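Local coordinates for protein malate dehydrogenase (PDB 3FI9) that probably catalyses the NAD-dependent interconversion of malate and oxaloacetate, at residues Leu217-Arg220 and Val221-Gly224; Tyr264-Pro268 and Gly269-Ile273; Lys304-Tyr307 and Ser308-Lys312; Leu313-Glu316 and Val317-Met320. One frame throughout, in Å; residues are numbered along the deposited sequence.

Contact 1 (Leu217-Arg220 and Val221-Gly224)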
loop_
_atom_site.group_PDB
_atom_site.type_symbol
_atom_site.label_atom_id
_atom_site.label_comp_id
_atom_site.label_asym_id
_atom_site.label_seq_id
_atom_site.Cartn_x
_atom_site.Cartn_y
_atom_site.Cartn_z
ATOM N N LEU A 217 22.320 -18.168 5.942
ATOM C CA LEU A 217 21.489 -17.410 5.005
ATOM C C LEU A 217 20.146 -18.130 4.778
ATOM O O LEU A 217 19.072 -17.514 4.854
ATOM C CB LEU A 217 22.255 -17.175 3.699
ATOM C CG LEU A 217 21.705 -16.214 2.644
ATOM C CD1 LEU A 217 22.778 -15.657 1.741
ATOM C CD2 LEU A 217 20.642 -16.874 1.812
ATOM N N LYS A 218 20.196 -19.431 4.508
ATOM C CA LYS A 218 18.962 -20.196 4.372
ATOM C C LYS A 218 18.069 -20.091 5.611
ATOM O O LYS A 218 16.826 -19.971 5.511
ATOM C CB LYS A 218 19.256 -21.654 4.018
ATOM C CG LYS A 218 19.874 -21.730 2.634
ATOM C CD LYS A 218 20.066 -23.113 2.068
ATOM C CE LYS A 218 19.636 -24.190 2.980
ATOM N NZ LYS A 218 20.805 -24.527 3.803
ATOM N N GLN A 219 18.700 -20.128 6.788
ATOM C CA GLN A 219 17.951 -20.015 8.029
ATOM C C GLN A 219 17.306 -18.629 8.176
ATOM O O GLN A 219 16.227 -18.519 8.765
ATOM C CB GLN A 219 18.854 -20.317 9.218
ATOM C CG GLN A 219 18.159 -21.045 10.333
ATOM C CD GLN A 219 17.372 -22.250 9.855
ATOM O OE1 GLN A 219 16.277 -22.483 10.313
ATOM N NE2 GLN A 219 17.917 -22.996 8.913
ATOM N N ARG A 220 17.919 -17.572 7.637
ATOM C CA ARG A 220 17.269 -16.245 7.711
ATOM C C ARG A 220 16.032 -16.208 6.809
ATOM O O ARG A 220 15.106 -15.447 7.069
ATOM C CB ARG A 220 18.203 -15.092 7.307
ATOM C CG ARG A 220 19.383 -14.882 8.283
ATOM C CD ARG A 220 20.118 -13.589 8.052
ATOM N NE ARG A 220 20.909 -13.604 6.827
ATOM C CZ ARG A 220 22.132 -14.117 6.723
ATOM N NH1 ARG A 220 22.702 -14.671 7.781
ATOM N NH2 ARG A 220 22.783 -14.093 5.561
ATOM N N VAL A 221 16.036 -17.005 5.739
ATOM C CA VAL A 221 14.829 -17.163 4.918
ATOM C C VAL A 221 13.751 -17.929 5.661
ATOM O O VAL A 221 12.629 -17.454 5.796
ATOM C CB VAL A 221 15.170 -17.836 3.557
ATOM C CG1 VAL A 221 13.894 -18.118 2.712
ATOM C CG2 VAL A 221 16.115 -16.951 2.808
ATOM N N VAL A 222 14.108 -19.111 6.183
ATOM C CA VAL A 222 13.181 -19.905 7.008
ATOM C C VAL A 222 12.484 -19.098 8.119
ATOM O O VAL A 222 11.256 -19.216 8.333
ATOM C CB VAL A 222 13.904 -21.141 7.627
ATOM C CG1 VAL A 222 12.983 -21.838 8.627
ATOM C CG2 VAL A 222 14.393 -22.098 6.525
ATOM N N LYS A 223 13.264 -18.273 8.814
ATOM C CA LYS A 223 12.792 -17.446 9.928
ATOM C C LYS A 223 12.402 -16.032 9.494
ATOM O O LYS A 223 12.278 -15.147 10.320
ATOM C CB LYS A 223 13.885 -17.301 10.990
ATOM C CG LYS A 223 14.253 -18.619 11.625
ATOM C CD LYS A 223 13.194 -19.034 12.621
ATOM C CE LYS A 223 13.356 -20.502 13.010
ATOM N NZ LYS A 223 12.477 -20.829 14.186
ATOM N N GLY A 224 12.217 -15.836 8.192
ATOM C CA GLY A 224 11.939 -14.490 7.672
ATOM C C GLY A 224 10.694 -13.838 8.266
ATOM O O GLY A 224 10.683 -12.631 8.501
#

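Contact 2 (Tyr264-Pro268 and Gly269-Ile273)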
loop_
_atom_site.group_PDB
_atom_site.type_symbol
_atom_site.label_atom_id
_atom_site.label_comp_id
_atom_site.label_asym_id
_atom_site.label_seq_id
_atom_site.Cartn_x
_atom_site.Cartn_y
_atom_site.Cartn_z
ATOM N N TYR A 264 -2.217 -27.302 -7.208
ATOM C CA TYR A 264 -2.527 -28.719 -7.064
ATOM C C TYR A 264 -1.543 -29.512 -7.923
ATOM O O TYR A 264 -1.301 -29.169 -9.084
ATOM C CB TYR A 264 -3.943 -29.038 -7.597
ATOM C CG TYR A 264 -4.320 -30.476 -7.275
ATOM C CD1 TYR A 264 -4.315 -30.937 -5.959
ATOM C CD2 TYR A 264 -4.696 -31.339 -8.276
ATOM C CE1 TYR A 264 -4.655 -32.298 -5.662
ATOM C CE2 TYR A 264 -5.049 -32.654 -8.012
ATOM C CZ TYR A 264 -5.027 -33.119 -6.710
ATOM O OH TYR A 264 -5.378 -34.423 -6.507
ATOM N N VAL A 265 -1.006 -30.586 -7.337
ATOM C CA VAL A 265 -0.037 -31.480 -7.993
ATOM C C VAL A 265 -0.546 -32.900 -7.781
ATOM O O VAL A 265 -0.881 -33.291 -6.664
ATOM C CB VAL A 265 1.377 -31.378 -7.330
ATOM C CG1 VAL A 265 2.306 -32.403 -7.940
ATOM C CG2 VAL A 265 1.961 -29.936 -7.493
ATOM N N ASN A 266 -0.601 -33.703 -8.826
ATOM C CA ASN A 266 -0.927 -35.114 -8.568
ATOM C C ASN A 266 -0.222 -35.938 -9.616
ATOM O O ASN A 266 -0.806 -36.218 -10.624
ATOM C CB ASN A 266 -2.432 -35.369 -8.649
ATOM C CG ASN A 266 -2.810 -36.830 -8.344
ATOM O OD1 ASN A 266 -2.203 -37.478 -7.507
ATOM N ND2 ASN A 266 -3.820 -37.328 -9.024
ATOM N N VAL A 267 1.027 -36.315 -9.367
ATOM C CA VAL A 267 1.806 -37.080 -10.339
ATOM C C VAL A 267 2.558 -38.171 -9.605
ATOM O O VAL A 267 2.671 -38.149 -8.382
ATOM C CB VAL A 267 2.797 -36.188 -11.077
ATOM C CG1 VAL A 267 2.056 -35.027 -11.763
ATOM C CG2 VAL A 267 3.847 -35.638 -10.084
ATOM N N PRO A 268 3.077 -39.155 -10.348
ATOM C CA PRO A 268 3.780 -40.207 -9.605
ATOM C C PRO A 268 4.847 -39.611 -8.697
ATOM O O PRO A 268 5.581 -38.734 -9.132
ATOM C CB PRO A 268 4.431 -41.033 -10.734
ATOM C CG PRO A 268 3.478 -40.848 -11.911
ATOM C CD PRO A 268 3.030 -39.411 -11.804
ATOM N N GLY A 269 4.933 -40.066 -7.451
ATOM C CA GLY A 269 5.941 -39.572 -6.492
ATOM C C GLY A 269 5.495 -38.364 -5.686
ATOM O O GLY A 269 6.002 -38.100 -4.592
ATOM N N PHE A 270 4.520 -37.635 -6.214
ATOM C CA PHE A 270 3.984 -36.442 -5.531
ATOM C C PHE A 270 2.442 -36.418 -5.680
ATOM O O PHE A 270 1.894 -35.622 -6.407
ATOM C CB PHE A 270 4.614 -35.212 -6.189
ATOM C CG PHE A 270 6.108 -35.151 -6.012
ATOM C CD1 PHE A 270 6.650 -34.656 -4.837
ATOM C CD2 PHE A 270 6.971 -35.627 -7.008
ATOM C CE1 PHE A 270 8.038 -34.601 -4.666
ATOM C CE2 PHE A 270 8.391 -35.571 -6.840
ATOM C CZ PHE A 270 8.902 -35.062 -5.673
ATOM N N GLU A 271 1.751 -37.348 -5.025
ATOM C CA GLU A 271 0.343 -37.548 -5.337
ATOM C C GLU A 271 -0.556 -36.673 -4.487
ATOM O O GLU A 271 -0.281 -36.496 -3.300
ATOM C CB GLU A 271 0.004 -39.029 -5.099
ATOM C CG GLU A 271 0.850 -39.977 -5.972
ATOM C CD GLU A 271 2.187 -40.391 -5.358
ATOM O OE1 GLU A 271 2.611 -39.867 -4.276
ATOM O OE2 GLU A 271 2.841 -41.260 -5.998
ATOM N N HIS A 272 -1.645 -36.152 -5.073
ATOM C CA HIS A 272 -2.772 -35.611 -4.252
ATOM C C HIS A 272 -2.367 -34.578 -3.232
ATOM O O HIS A 272 -2.538 -34.772 -2.017
ATOM C CB HIS A 272 -3.487 -36.755 -3.522
ATOM C CG HIS A 272 -4.053 -37.775 -4.448
ATOM N ND1 HIS A 272 -3.623 -39.088 -4.469
ATOM C CD2 HIS A 272 -4.966 -37.658 -5.440
ATOM C CE1 HIS A 272 -4.263 -39.745 -5.421
ATOM N NE2 HIS A 272 -5.084 -38.904 -6.026
ATOM N N ILE A 273 -1.817 -33.459 -3.711
ATOM C CA ILE A 273 -1.250 -32.498 -2.774
ATOM C C ILE A 273 -1.291 -31.103 -3.337
ATOM O O ILE A 273 -1.501 -30.924 -4.554
ATOM C CB ILE A 273 0.242 -32.892 -2.449
ATOM C CG1 ILE A 273 0.703 -32.259 -1.148
ATOM C CG2 ILE A 273 1.175 -32.559 -3.642
ATOM C CD1 ILE A 273 0.054 -32.938 0.093
#

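Contact 3 (Lys304-Tyr307 and Ser308-Lys312)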
loop_
_atom_site.group_PDB
_atom_site.type_symbol
_atom_site.label_atom_id
_atom_site.label_comp_id
_atom_site.label_asym_id
_atom_site.label_seq_id
_atom_site.Cartn_x
_atom_site.Cartn_y
_atom_site.Cartn_z
ATOM N N LYS A 304 10.961 -34.165 -2.327
ATOM C CA LYS A 304 10.230 -35.355 -1.863
ATOM C C LYS A 304 10.101 -35.352 -0.335
ATOM O O LYS A 304 9.041 -35.663 0.205
ATOM C CB LYS A 304 10.945 -36.625 -2.363
ATOM C CG LYS A 304 10.319 -37.948 -1.926
ATOM C CD LYS A 304 8.807 -37.982 -2.229
ATOM C CE LYS A 304 8.242 -39.405 -2.030
ATOM N NZ LYS A 304 6.792 -39.522 -2.387
ATOM N N GLU A 305 11.175 -34.974 0.365
ATOM C CA GLU A 305 11.139 -34.799 1.813
ATOM C C GLU A 305 10.040 -33.812 2.252
ATOM O O GLU A 305 9.273 -34.081 3.178
ATOM C CB GLU A 305 12.475 -34.197 2.270
ATOM C CG GLU A 305 13.596 -35.152 2.444
ATOM C CD GLU A 305 13.657 -35.668 3.876
ATOM O OE1 GLU A 305 13.034 -36.722 4.143
ATOM O OE2 GLU A 305 14.344 -35.037 4.726
ATOM N N SER A 306 10.029 -32.633 1.634
ATOM C CA SER A 306 8.987 -31.638 1.873
ATOM C C SER A 306 7.588 -32.244 1.541
ATOM O O SER A 306 6.613 -32.139 2.344
ATOM C CB SER A 306 9.298 -30.390 1.020
ATOM O OG SER A 306 8.323 -29.389 1.170
ATOM N N TYR A 307 7.508 -32.920 0.403
ATOM C CA TYR A 307 6.261 -33.598 0.006
ATOM C C TYR A 307 5.778 -34.514 1.162
ATOM O O TYR A 307 4.612 -34.469 1.539
ATOM C CB TYR A 307 6.378 -34.385 -1.315
ATOM C CG TYR A 307 5.142 -35.250 -1.530
ATOM C CD1 TYR A 307 3.989 -34.733 -2.125
ATOM C CD2 TYR A 307 5.098 -36.555 -1.022
ATOM C CE1 TYR A 307 2.819 -35.531 -2.249
ATOM C CE2 TYR A 307 3.953 -37.341 -1.122
ATOM C CZ TYR A 307 2.830 -36.827 -1.748
ATOM O OH TYR A 307 1.712 -37.632 -1.824
ATOM N N SER A 308 6.672 -35.309 1.748
ATOM C CA SER A 308 6.273 -36.267 2.798
ATOM C C SER A 308 5.671 -35.604 4.035
ATOM O O SER A 308 4.740 -36.146 4.669
ATOM C CB SER A 308 7.457 -37.163 3.188
ATOM O OG SER A 308 7.924 -37.853 2.016
ATOM N N HIS A 309 6.203 -34.449 4.413
ATOM C CA HIS A 309 5.631 -33.729 5.544
ATOM C C HIS A 309 4.251 -33.173 5.178
ATOM O O HIS A 309 3.317 -33.177 6.007
ATOM C CB HIS A 309 6.554 -32.590 5.959
ATOM C CG HIS A 309 6.100 -31.861 7.175
ATOM N ND1 HIS A 309 5.064 -30.951 7.154
ATOM C CD2 HIS A 309 6.549 -31.896 8.456
ATOM C CE1 HIS A 309 4.888 -30.459 8.370
ATOM N NE2 HIS A 309 5.779 -31.010 9.177
ATOM N N LEU A 310 4.113 -32.695 3.941
ATOM C CA LEU A 310 2.830 -32.131 3.508
ATOM C C LEU A 310 1.737 -33.214 3.480
ATOM O O LEU A 310 0.589 -32.967 3.878
ATOM C CB LEU A 310 2.949 -31.492 2.117
ATOM C CG LEU A 310 3.868 -30.253 2.089
ATOM C CD1 LEU A 310 3.897 -29.627 0.682
ATOM C CD2 LEU A 310 3.426 -29.229 3.114
ATOM N N ALA A 311 2.122 -34.392 3.000
ATOM C CA ALA A 311 1.241 -35.546 2.889
ATOM C C ALA A 311 0.795 -36.020 4.264
ATOM O O ALA A 311 -0.370 -36.375 4.466
ATOM C CB ALA A 311 1.953 -36.677 2.116
ATOM N N LYS A 312 1.684 -35.979 5.242
ATOM C CA LYS A 312 1.241 -36.266 6.602
ATOM C C LYS A 312 0.202 -35.289 7.146
ATOM O O LYS A 312 -0.756 -35.707 7.821
ATOM C CB LYS A 312 2.417 -36.387 7.566
ATOM C CG LYS A 312 3.163 -37.692 7.335
ATOM C CD LYS A 312 4.456 -37.721 8.123
ATOM C CE LYS A 312 4.228 -37.304 9.549
ATOM N NZ LYS A 312 5.329 -37.855 10.404
HETATM O O HOH W 1 6.303 -39.589 0.504
#

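Contact 4 (Leu313-Glu316 and Val317-Met320)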
loop_
_atom_site.group_PDB
_atom_site.type_symbol
_atom_site.label_atom_id
_atom_site.label_comp_id
_atom_site.label_asym_id
_atom_site.label_seq_id
_atom_site.Cartn_x
_atom_site.Cartn_y
_atom_site.Cartn_z
ATOM N N LEU A 313 0.363 -34.001 6.849
ATOM C CA LEU A 313 -0.606 -32.999 7.312
ATOM C C LEU A 313 -1.956 -33.177 6.585
ATOM O O LEU A 313 -3.017 -33.091 7.202
ATOM C CB LEU A 313 -0.082 -31.563 7.082
ATOM C CG LEU A 313 -0.728 -30.485 7.959
ATOM C CD1 LEU A 313 -0.457 -30.797 9.449
ATOM C CD2 LEU A 313 -0.238 -29.094 7.606
ATOM N N ARG A 314 -1.904 -33.418 5.280
ATOM C CA ARG A 314 -3.109 -33.716 4.517
ATOM C C ARG A 314 -3.877 -34.869 5.165
ATOM O O ARG A 314 -5.086 -34.786 5.325
ATOM C CB ARG A 314 -2.767 -34.091 3.089
ATOM C CG ARG A 314 -3.941 -34.547 2.234
ATOM C CD ARG A 314 -3.406 -35.410 1.067
ATOM N NE ARG A 314 -2.744 -36.633 1.551
ATOM C CZ ARG A 314 -1.837 -37.320 0.857
ATOM N NH1 ARG A 314 -1.500 -36.916 -0.345
ATOM N NH2 ARG A 314 -1.274 -38.421 1.360
ATOM N N ASP A 315 -3.167 -35.927 5.561
ATOM C CA ASP A 315 -3.830 -37.106 6.128
ATOM C C ASP A 315 -4.457 -36.836 7.518
ATOM O O ASP A 315 -5.515 -37.388 7.838
ATOM C CB ASP A 315 -2.876 -38.310 6.174
ATOM C CG ASP A 315 -2.499 -38.831 4.788
ATOM O OD1 ASP A 315 -3.229 -38.595 3.774
ATOM O OD2 ASP A 315 -1.448 -39.512 4.725
ATOM N N GLU A 316 -3.839 -35.985 8.331
ATOM C CA GLU A 316 -4.498 -35.489 9.538
ATOM C C GLU A 316 -5.870 -34.876 9.253
ATOM O O GLU A 316 -6.858 -35.162 9.937
ATOM C CB GLU A 316 -3.667 -34.406 10.228
ATOM C CG GLU A 316 -2.625 -34.883 11.204
ATOM C CD GLU A 316 -2.062 -33.742 12.028
ATOM O OE1 GLU A 316 -0.853 -33.483 11.886
ATOM O OE2 GLU A 316 -2.821 -33.115 12.818
ATOM N N VAL A 317 -5.925 -33.994 8.257
ATOM C CA VAL A 317 -7.168 -33.316 7.940
ATOM C C VAL A 317 -8.212 -34.249 7.291
ATOM O O VAL A 317 -9.430 -34.021 7.401
ATOM C CB VAL A 317 -6.869 -32.028 7.124
ATOM C CG1 VAL A 317 -8.181 -31.252 6.769
ATOM C CG2 VAL A 317 -5.909 -31.127 7.937
ATOM N N ILE A 318 -7.753 -35.276 6.584
ATOM C CA ILE A 318 -8.662 -36.349 6.153
ATOM C C ILE A 318 -9.219 -37.022 7.410
ATOM O O ILE A 318 -10.413 -37.327 7.492
ATOM C CB ILE A 318 -7.936 -37.379 5.191
ATOM C CG1 ILE A 318 -7.553 -36.703 3.872
ATOM C CG2 ILE A 318 -8.804 -38.638 4.863
ATOM C CD1 ILE A 318 -6.555 -37.522 3.008
ATOM N N ALA A 319 -8.368 -37.236 8.407
ATOM C CA ALA A 319 -8.796 -37.975 9.624
ATOM C C ALA A 319 -9.835 -37.197 10.434
ATOM O O ALA A 319 -10.655 -37.784 11.163
ATOM C CB ALA A 319 -7.584 -38.331 10.490
ATOM N N MET A 320 -9.801 -35.876 10.304
ATOM C CA MET A 320 -10.737 -35.000 10.987
ATOM C C MET A 320 -12.062 -35.081 10.207
ATOM O O MET A 320 -13.049 -34.508 10.596
ATOM C CB MET A 320 -10.237 -33.553 10.985
ATOM C CG MET A 320 -9.019 -33.173 11.897
ATOM S SD MET A 320 -8.363 -31.478 11.504
ATOM C CE MET A 320 -6.881 -31.434 12.499
#

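Contact 1 (Leu217-Arg220 and Val221-Gly224)
Val222 packs over the carbonyl oxygens of Lys218 and Gln219 in the last turn of the alpha-helix 211-222, and its short side chain can be followed atom by atom. CB rests 3.7 Å from Gln219 O. Of the two branches, CG2 turns back along the helix to lie 3.4 Å from Lys218 O, the same oxygen that accepts the nearly straight bond from Val222 N (2.9 Å, 173° at the hydrogen). CG1, set anti to the backbone N (chi1 172°), leads instead to the amide of Gln219, whose chain bends at chi2 to bring OE1 within 3.8 Å of that methyl. Val221, one residue earlier, sends CG2 over Leu217 O while its own N bonds to that oxygen. Beyond the segments both valines touch Met186, and Leu217 and Val221 lean on helix 153-166, where Glu161 forms a salt bridge with NE of Arg220. The contact thus joins the end of helix 211-222 to helix 153-166, close to Arg157, a predicted substrate-binding residue. The regular bonding ends at Lys223, which leaves helical geometry before the next helix starts: its N still bonds to Gln219 O at 3.0 Å, and its CB and CG both flank that oxygen.

Contact 2 (Tyr264-Pro268 and Gly269-Ile273)
Val265 and Phe270 lie side by side across a tight beta-hairpin, CG1 of the valine filling the space beside CB of the phenylalanine at 4.0 Å. A type II turn from Val267 to Phe270 closes the hairpin, with Gly269 at its third position and a positive phi (89°). Val267 adds a second bump on this face: its CG2 packs on Phe270 CB at 4.0 Å, near the ring plane at its edge. Ile273 completes the row by setting CG2 against CB of Val265 (3.9 Å). Helix 297-319 packs on Phe270 and Ile273, while Val265 meets Met275 and Met277 of strand 273-277. Further along, a G1 bulge places both His272 and Ile273 opposite Val265, so the register slips by one residue. Asn266, on the other face, uses that irregularity. Its OD1 accepts from His272 N at 2.8 Å, the donor standing well above the carbonyl plane, and the same oxygen sits 3.4 Å above the centre of the imidazole. The two side chains run alongside each other with their planes 33° apart, OD1 lying over the ring face. The edge of that imidazole is taken by Tyr264, whose OH comes within 3.4 Å of His272 CD2.

Contact 3 (Lys304-Tyr307 and Ser308-Lys312)
With its CG anti to the backbone N (chi1 170°), Tyr307 sends its ring forward along the alpha-helix 297-319 until CE2 meets the methyl of Ala311 at 3.9 Å. The other decisive torsion belongs to Ser308, whose OG lies beside its own backbone N (chi1 -58°), a setting that puts it 3.1 Å from Lys304 O. These two residues illustrate how i to i+4 spacing is used on a helix. Ala311 CB touches CE2 obliquely and lies close to CZ as well, while its N donates to Tyr307 O at 2.9 Å, nearly in line with the carbonyl bond; side chain and backbone therefore tie together the same pair. One residue earlier Leu310 packs on backbone instead: its CG is only 3.3 Å from Ser306 O, the oxygen that also accepts from Leu310 N. Around the helix, Lys304 O takes the bond from Ser308 N at 2.8 Å. The buried faces are anchored outside the helix: the hydroxyl of Tyr307 bonds to Glu271 O, Ser306 OG to Gln185 O and Gly181 N, and Leu310 packs on Ile273 and Met275. Lys304 reaches Gly269 O with NZ, and that nitrogen also donates to a water at 2.9 Å, which in turn stands 2.8 Å from Ser308 OG.

Contact 4 (Leu313-Glu316 and Val317-Met320)
Ile318 brings its CD1 methyl against both Arg314 and Asp315 one turn earlier on helix 297-319, 4.0 Å from Arg314 CG and 3.6 Å from Asp315 OD1. The isoleucine runs alongside each of the other two side chains. Ile318 points its CG1 anti to the carbonyl carbon (chi1 -66°), which carries this branch back over Arg314 O, the acceptor for Ile318 N at 3.0 Å. Val317 does the same with CG2 over Leu313 O, and Ala319 rests its CB on Glu316 O.

The next shell is the ion pair alongside the isoleucine. Arg314 bends at chi3 and grips its neighbour side-on: NE and NH2 both donate to Asp315 OD1, at 3.0 Å and 3.1 Å, from the same face of the carboxylate. The carboxylate carbon lies in the guanidinium plane at its edge. The third nitrogen, NH1, bonds with His272 O, so the hairpin 264-273 helps to set the orientation of the guanidinium.

Farther out, Arg314 touches Leu134 and Leu313 touches Ile131 on helix 129-140, while Val317 and Met320 meet Leu98 of helix 94-115. The end of the long C-terminal helix is thereby packed against helices of the NAD-binding part of the fold. Chemically, one carboxylate oxygen takes two N-H groups from a single guanidinium, which would probably stabilise the negative charge on OD1 even though Asp315 is itself exposed.

How the contacts relate
All four contacts lie in the alpha/beta C-terminal domain and follow one another along the chain in numerical order. Contact 1 stands apart on helix 211-222, its centre 20 Å from that of contact 3 and about 27 Å from that of contact 2. Contacts 3 and 4 occupy consecutive stretches of helix 297-319, centres 13 Å apart, and contact 2, the hairpin leading from strand 261-267 into strand 273-277, docks against both. Polar side chains of the helix bond to carbonyls of residues 269-272. Hairpin and helix thus form one joined unit, while contact 1, near the predicted substrate-binding Arg157, keeps its nearest atoms about 11 Å from those of contact 3.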